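Local atomic coordinates of binary enterotoxin of Clostridium perfringens component a (Clostridium perfringens, PDB entry 5WTZ), a protein that probably transfers ADP-ribose from NAD to actin, acting as the enzymatic component of an iota-like binary enterotoxin of the gut bacterium Clostridium perfringens. Residues Met10-Ala13 with Asn17-Thr20; Glu400-Ser405 with Lys410-Ile415. All blocks are in the same frame, centred on the assembly; numbering follows the deposited sequence.

Contact 1: residues Met10-Ala13 with Asn17-Thr20; sequences MDFA and NSAT
With its CG anti to the carbonyl carbon (chi1 -80°), Phe-12 throws its ring from the loop 10-13 onto the first turns of helix 16-31, where Ala-19 and Ser-18 receive it; Ser-18 in turn has OG set between its backbone N and carbonyl carbon (chi1 76°), which brings the hydroxyl to the ring. Ala-19 covers one face. Its CA stands 3.8 Å from the centroid of the Phe-12 ring and only 11° off the ring normal, a CH-pi contact placed over the middle of the ring. The methyl of the same residue is shifted toward the root of the side chain, Ala-19 CB lying 3.7 Å from Phe-12 CG. A small residue on the helix thus lets the flat ring come down close to the backbone itself.

Ser-18 approaches obliquely, on the CD1-CE1 side: its OG is 3.1 Å from Phe-12 CE1 and 3.2 Å from CD1, a close polar approach to ring carbons rather than a hydrogen bond. The contact between the two segments is therefore one of packing, carried by a single aromatic side chain. Just beside it the loop is shaped by an Asx turn, in which Asp-11 OD1 accepts from Ala-13 N (2.9 Å), met from above the carboxylate plane. Each oxygen of that carboxylate has a further partner, Tyr-95 OH for OD1 and His-159 NE2 for OD2, so the turn is pinned to the sheet.

Farther along helix 16-31 the ring of Trp-22 meets that of Phe-12 at a slant, while Leu-92 of strand 92-98 and Thr-146 of a loop also touch Phe-12. The contact thereby seats the start of helix 16-31 against the outermost strand 92-98 of the N-terminal ADP-ribosyltransferase-like sheet.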
ATOM      1  N   MET A  10      26.143   4.785 -10.730  1.00 39.41           N
ATOM      2  CA  MET A  10      24.742   4.503 -10.489  1.00 37.63           C
ATOM      3  C   MET A  10      24.613   3.799  -9.140  1.00 36.51           C
ATOM      4  O   MET A  10      23.670   4.042  -8.377  1.00 35.01           O
ATOM      5  CB  MET A  10      24.180   3.647 -11.624  1.00 38.33           C
ATOM      6  CG  MET A  10      22.682   3.493 -11.627  1.00 47.61           C
ATOM      7  SD  MET A  10      22.125   2.520 -13.046  1.00 58.67           S
ATOM      8  CE  MET A  10      22.300   3.721 -14.363  1.00 54.41           C
ATOM      9  N   ASP A  11      25.595   2.942  -8.860  1.00 39.58           N
ATOM     10  CA  ASP A  11      25.635   2.099  -7.664  1.00 38.08           C
ATOM     11  C   ASP A  11      26.973   2.265  -6.930  1.00 41.45           C
ATOM     12  O   ASP A  11      28.011   1.821  -7.424  1.00 41.62           O
ATOM     13  CB  ASP A  11      25.414   0.636  -8.065  1.00 34.40           C
ATOM     14  CG  ASP A  11      25.062  -0.262  -6.894  1.00 39.14           C
ATOM     15  OD1 ASP A  11      25.337   0.103  -5.726  1.00 39.75           O
ATOM     16  OD2 ASP A  11      24.504  -1.353  -7.148  1.00 33.21           O
ATOM     17  N   PHE A  12      26.948   2.903  -5.757  1.00 45.14           N
ATOM     18  CA  PHE A  12      28.165   3.125  -4.961  1.00 48.27           C
ATOM     19  C   PHE A  12      28.725   1.818  -4.411  1.00 42.77           C
ATOM     20  O   PHE A  12      29.875   1.764  -3.976  1.00 46.25           O
ATOM     21  CB  PHE A  12      27.901   4.101  -3.806  1.00 40.65           C
ATOM     22  CG  PHE A  12      27.900   5.539  -4.226  1.00 41.54           C
ATOM     23  CD1 PHE A  12      29.064   6.146  -4.659  1.00 46.32           C
ATOM     24  CD2 PHE A  12      26.731   6.278  -4.209  1.00 41.16           C
ATOM     25  CE1 PHE A  12      29.065   7.471  -5.060  1.00 46.81           C
ATOM     26  CE2 PHE A  12      26.722   7.600  -4.607  1.00 42.43           C
ATOM     27  CZ  PHE A  12      27.890   8.199  -5.031  1.00 42.08           C
ATOM     28  N   ALA A  13      27.898   0.777  -4.449  1.00 42.25           N
ATOM     29  CA  ALA A  13      28.281  -0.578  -4.071  1.00 39.06           C
ATOM     30  C   ALA A  13      28.929  -0.623  -2.683  1.00 43.47           C
ATOM     31  O   ALA A  13      28.266  -0.937  -1.701  1.00 39.66           O
ATOM     32  CB  ALA A  13      29.205  -1.168  -5.116  1.00 36.59           C
ATOM     33  N   ASN A  17      33.298   6.118   0.787  1.00 48.00           N
ATOM     34  CA  ASN A  17      34.036   7.375   0.752  1.00 47.11           C
ATOM     35  C   ASN A  17      33.429   8.370  -0.238  1.00 46.21           C
ATOM     36  O   ASN A  17      33.006   9.467   0.138  1.00 46.09           O
ATOM     37  CB  ASN A  17      35.500   7.132   0.395  1.00 50.84           C
ATOM     38  CG  ASN A  17      36.309   8.422   0.354  1.00 57.89           C
ATOM     39  OD1 ASN A  17      36.454   9.448  -0.329  0.50 50.07           O
ATOM     40  ND2 ASN A  17      36.803   8.834   1.515  1.00 61.50           N
ATOM     41  N   SER A  18      33.392   7.981  -1.505  1.00 50.99           N
ATOM     42  CA  SER A  18      32.815   8.832  -2.546  1.00 59.97           C
ATOM     43  C   SER A  18      31.345   9.119  -2.268  1.00 57.68           C
ATOM     44  O   SER A  18      30.853  10.217  -2.551  1.00 47.20           O
ATOM     45  CB  SER A  18      32.945   8.178  -3.914  1.00 61.14           C
ATOM     46  OG  SER A  18      31.987   7.144  -4.032  1.00 63.45           O
ATOM     47  N   ALA A  19      30.651   8.119  -1.721  1.00 53.80           N
ATOM     48  CA  ALA A  19      29.240   8.251  -1.388  1.00 45.92           C
ATOM     49  C   ALA A  19      29.022   9.384  -0.388  1.00 50.12           C
ATOM     50  O   ALA A  19      28.135  10.217  -0.578  1.00 47.37           O
ATOM     51  CB  ALA A  19      28.682   6.924  -0.835  1.00 43.26           C
ATOM     52  N   THR A  20      29.839   9.423   0.668  1.00 50.07           N
ATOM     53  CA  THR A  20      29.702  10.458   1.690  1.00 49.31           C
ATOM     54  C   THR A  20      30.102  11.812   1.126  1.00 49.85           C
ATOM     55  O   THR A  20      29.529  12.834   1.503  1.00 45.46           O
ATOM     56  CB  THR A  20      30.552  10.162   2.968  1.00 51.02           C
ATOM     57  OG1 THR A  20      31.918   9.927   2.603  1.00 51.19           O
ATOM     58  CG2 THR A  20      29.994   8.976   3.758  1.00 40.57           C
TER

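Contact 2: residues Glu400-Ser405 with Lys410-Ile415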
ATOM      1  N   GLU A 400      -0.636  -4.147  10.749  1.00 18.38           N
ATOM      2  CA  GLU A 400      -1.465  -3.622  11.827  1.00 24.22           C
ATOM      3  C   GLU A 400      -1.171  -2.149  12.104  1.00 24.97           C
ATOM      4  O   GLU A 400      -0.028  -1.702  11.996  1.00 24.16           O
ATOM      5  CB  GLU A 400      -1.269  -4.450  13.095  1.00 33.23           C
ATOM      6  CG  GLU A 400       0.169  -4.475  13.577  1.00 44.83           C
ATOM      7  CD  GLU A 400       0.350  -5.270  14.853  1.00 60.94           C
ATOM      8  OE1 GLU A 400      -0.279  -4.902  15.871  1.00 61.19           O
ATOM      9  OE2 GLU A 400       1.125  -6.255  14.837  1.00 61.31           O
ATOM     10  N   TYR A 401      -2.204  -1.379  12.434  1.00 18.15           N
ATOM     11  CA  TYR A 401      -1.964  -0.095  13.093  1.00 27.40           C
ATOM     12  C   TYR A 401      -3.066   0.139  14.102  1.00 20.01           C
ATOM     13  O   TYR A 401      -4.093  -0.531  14.076  1.00 26.66           O
ATOM     14  CB  TYR A 401      -1.875   1.059  12.085  1.00 22.45           C
ATOM     15  CG  TYR A 401      -3.194   1.727  11.758  1.00 22.56           C
ATOM     16  CD1 TYR A 401      -4.065   1.153  10.852  1.00 20.91           C
ATOM     17  CD2 TYR A 401      -3.560   2.945  12.356  1.00 23.59           C
ATOM     18  CE1 TYR A 401      -5.280   1.767  10.529  1.00 19.42           C
ATOM     19  CE2 TYR A 401      -4.777   3.559  12.048  1.00 24.60           C
ATOM     20  CZ  TYR A 401      -5.622   2.959  11.130  1.00 24.59           C
ATOM     21  OH  TYR A 401      -6.827   3.543  10.814  1.00 25.60           O
ATOM     22  N   TYR A 402      -2.841   1.076  15.001  1.00 19.95           N
ATOM     23  CA  TYR A 402      -3.802   1.333  16.054  1.00 27.69           C
ATOM     24  C   TYR A 402      -4.626   2.576  15.752  1.00 29.48           C
ATOM     25  O   TYR A 402      -4.097   3.686  15.740  1.00 24.92           O
ATOM     26  CB  TYR A 402      -3.092   1.478  17.401  1.00 24.59           C
ATOM     27  CG  TYR A 402      -4.050   1.702  18.541  1.00 23.61           C
ATOM     28  CD1 TYR A 402      -4.879   0.675  18.993  1.00 30.59           C
ATOM     29  CD2 TYR A 402      -4.156   2.942  19.146  1.00 25.64           C
ATOM     30  CE1 TYR A 402      -5.770   0.879  20.037  1.00 27.61           C
ATOM     31  CE2 TYR A 402      -5.043   3.157  20.197  1.00 30.90           C
ATOM     32  CZ  TYR A 402      -5.846   2.127  20.636  1.00 29.73           C
ATOM     33  OH  TYR A 402      -6.724   2.357  21.676  1.00 32.00           O
ATOM     34  N   ASP A 403      -5.916   2.373  15.485  1.00 23.88           N
ATOM     35  CA  ASP A 403      -6.867   3.479  15.350  1.00 24.08           C
ATOM     36  C   ASP A 403      -7.300   3.904  16.739  1.00 29.14           C
ATOM     37  O   ASP A 403      -8.116   3.231  17.375  1.00 24.46           O
ATOM     38  CB  ASP A 403      -8.087   3.073  14.506  1.00 21.61           C
ATOM     39  CG  ASP A 403      -9.031   4.253  14.215  1.00 25.91           C
ATOM     40  OD1 ASP A 403      -8.894   5.326  14.844  1.00 23.92           O
ATOM     41  OD2 ASP A 403      -9.914   4.103  13.345  1.00 25.18           O
ATOM     42  N   GLU A 404      -6.764   5.032  17.196  1.00 30.60           N
ATOM     43  CA  GLU A 404      -6.965   5.496  18.565  1.00 28.15           C
ATOM     44  C   GLU A 404      -8.252   6.287  18.724  1.00 29.30           C
ATOM     45  O   GLU A 404      -8.635   6.649  19.834  1.00 27.99           O
ATOM     46  CB  GLU A 404      -5.773   6.354  19.016  1.00 25.98           C
ATOM     47  CG  GLU A 404      -5.732   7.778  18.447  1.00 28.74           C
ATOM     48  CD  GLU A 404      -5.254   7.850  16.999  1.00 44.53           C
ATOM     49  OE1 GLU A 404      -4.639   6.879  16.500  1.00 43.78           O
ATOM     50  OE2 GLU A 404      -5.495   8.893  16.352  1.00 47.43           O
ATOM     51  N   SER A 405      -8.916   6.561  17.609  1.00 27.37           N
ATOM     52  CA  SER A 405     -10.093   7.424  17.627  1.00 28.47           C
ATOM     53  C   SER A 405     -11.310   6.725  18.226  1.00 26.26           C
ATOM     54  O   SER A 405     -11.506   5.504  18.068  1.00 25.98           O
ATOM     55  CB  SER A 405     -10.421   7.921  16.211  1.00 25.23           C
ATOM     56  OG  SER A 405     -10.964   6.890  15.408  1.00 26.31           O
ATOM     57  N   LYS A 410     -11.247   2.687  18.734  1.00 26.57           N
ATOM     58  CA  LYS A 410     -10.141   2.511  19.690  1.00 32.28           C
ATOM     59  C   LYS A 410      -9.589   1.095  19.629  1.00 32.62           C
ATOM     60  O   LYS A 410      -9.556   0.385  20.643  1.00 31.47           O
ATOM     61  CB  LYS A 410     -10.591   2.825  21.120  1.00 34.45           C
ATOM     62  CG  LYS A 410     -10.964   4.272  21.364  1.00 33.45           C
ATOM     63  CD  LYS A 410     -11.658   4.428  22.710  1.00 39.14           C
ATOM     64  CE  LYS A 410     -12.158   5.846  22.923  1.00 53.03           C
ATOM     65  NZ  LYS A 410     -11.044   6.818  23.092  1.00 58.40           N
ATOM     66  N   THR A 411      -9.187   0.682  18.432  1.00 27.86           N
ATOM     67  CA  THR A 411      -8.730  -0.684  18.211  1.00 27.47           C
ATOM     68  C   THR A 411      -7.601  -0.781  17.192  1.00 24.44           C
ATOM     69  O   THR A 411      -7.464   0.056  16.291  1.00 24.75           O
ATOM     70  CB  THR A 411      -9.892  -1.581  17.720  1.00 28.98           C
ATOM     71  OG1 THR A 411      -9.430  -2.923  17.533  1.00 33.42           O
ATOM     72  CG2 THR A 411     -10.378  -1.090  16.408  1.00 17.97           C
ATOM     73  N   ASN A 412      -6.791  -1.825  17.329  1.00 25.34           N
ATOM     74  CA  ASN A 412      -5.937  -2.227  16.230  1.00 27.42           C
ATOM     75  C   ASN A 412      -6.766  -2.620  15.011  1.00 27.32           C
ATOM     76  O   ASN A 412      -7.788  -3.310  15.119  1.00 24.86           O
ATOM     77  CB  ASN A 412      -5.035  -3.387  16.630  1.00 28.99           C
ATOM     78  CG  ASN A 412      -3.872  -2.944  17.468  1.00 38.66           C
ATOM     79  OD1 ASN A 412      -3.342  -1.850  17.277  1.00 39.45           O
ATOM     80  ND2 ASN A 412      -3.452  -3.790  18.397  1.00 49.38           N
ATOM     81  N   LYS A 413      -6.313  -2.170  13.850  1.00 22.80           N
ATOM     82  CA  LYS A 413      -6.933  -2.519  12.585  1.00 19.80           C
ATOM     83  C   LYS A 413      -5.894  -3.140  11.656  1.00 24.42           C
ATOM     84  O   LYS A 413      -4.684  -2.957  11.861  1.00 25.26           O
ATOM     85  CB  LYS A 413      -7.578  -1.284  11.960  1.00 17.66           C
ATOM     86  CG  LYS A 413      -8.694  -0.696  12.840  1.00 18.14           C
ATOM     87  CD  LYS A 413      -9.414   0.454  12.149  1.00 20.74           C
ATOM     88  CE  LYS A 413     -10.758   0.737  12.820  1.00 22.02           C
ATOM     89  NZ  LYS A 413     -11.393   2.018  12.318  1.00 19.89           N
ATOM     90  N   LEU A 414      -6.352  -3.880  10.651  1.00 17.02           N
ATOM     91  CA  LEU A 414      -5.437  -4.530   9.708  1.00 15.05           C
ATOM     92  C   LEU A 414      -5.559  -3.969   8.303  1.00 13.17           C
ATOM     93  O   LEU A 414      -6.618  -4.023   7.677  1.00 18.28           O
ATOM     94  CB  LEU A 414      -5.675  -6.041   9.674  1.00 20.78           C
ATOM     95  CG  LEU A 414      -5.526  -6.750  11.023  1.00 22.24           C
ATOM     96  CD1 LEU A 414      -5.827  -8.230  10.896  1.00 20.21           C
ATOM     97  CD2 LEU A 414      -4.124  -6.535  11.616  1.00 19.87           C
ATOM     98  N   ILE A 415      -4.452  -3.434   7.818  1.00 16.95           N
ATOM     99  CA  ILE A 415      -4.341  -3.016   6.437  1.00 14.28           C
ATOM    100  C   ILE A 415      -3.984  -4.249   5.611  1.00 20.35           C
ATOM    101  O   ILE A 415      -2.914  -4.835   5.790  1.00 20.39           O
ATOM    102  CB  ILE A 415      -3.279  -1.907   6.293  1.00 14.47           C
ATOM    103  CG1 ILE A 415      -3.610  -0.753   7.241  1.00 15.96           C
ATOM    104  CG2 ILE A 415      -3.201  -1.418   4.838  1.00 17.75           C
ATOM    105  CD1 ILE A 415      -2.471   0.196   7.498  1.00 19.57           C
TER
HETATM  106  O   HOH W   1      -0.971  -1.968  15.971  1.00 44.78           O
HETATM  107  O   HOH W   2      -7.829   0.007  22.818  1.00 50.97           O
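Glu-400 lies opposite Leu-414 in a non-hydrogen-bonded pair, its CB 3.8 Å from Leu-414 CD2, and a water bridges its OE1 to Asn-412 OD1. Tyr-401 and Lys-413 form the next, hydrogen-bonded pair; the bond from Lys-413 N to Tyr-401 O is 2.8 Å long and nearly straight at 172°. On that face the Tyr-401 ring runs beside the Lys-413 side chain and crosses Ile-415 at about a right angle, with Ile-57 and Phe-61 of helix 36-61 packing against Tyr-401 and Ile-415. Tyr-402, its CG anti to the backbone N (chi1 -178°), lies over the partner strand. Asn-412 OD1 sits at the edge of its ring, in plane and 3.4 Å from Tyr-402 CD1, with the amide turned 83° to the ring; a second water joins the tyrosine OH to Lys-410 O. Phe-317 O accepts from the amide nitrogen, ND2.

Asp-403 closes the ladder opposite Thr-411 and divides its carboxylate between two tasks. OD2 takes a 2.8 Å salt bridge from Lys-413 NZ on its anti side, whereas OD1 accepts both N and OG of Ser-405 from one face, the N bond making an Asx turn. Past Glu-404, which reaches Lys-58 and Tyr-66, Ser-405 O accepts from Lys-410 N, closing the base of the connecting loop.

Lys-413 NZ also donates to the carbonyls of Gly-408 and Ala-354, so this largely buried ammonium is gripped by three oxygens. The carboxylate probably stabilises its charge near the dinucleotide-binding Arg-300 and Arg-356, the lysine side chain lying about 11 Å from the bound NAD.

How the contacts relate
From the N terminus, contact 1 comes first: after helix 3-7 the chain makes a short loop, and contact 1 closes this loop against the start of helix 16-31. Helix 36-61 follows, and the chain then builds the N-terminal sheet and the second ADP-ribosyltransferase unit before contact 2 closes the hairpin of strands 391-403 and 411-420 near the C terminus. The two closures are in series, neither nested nor crossed, and their nearest atoms lie about 30 Å apart. Contact 1 belongs to the N-terminal unit, contact 2 to the NAD-binding one, to which helix 36-61 of the early chain reaches across.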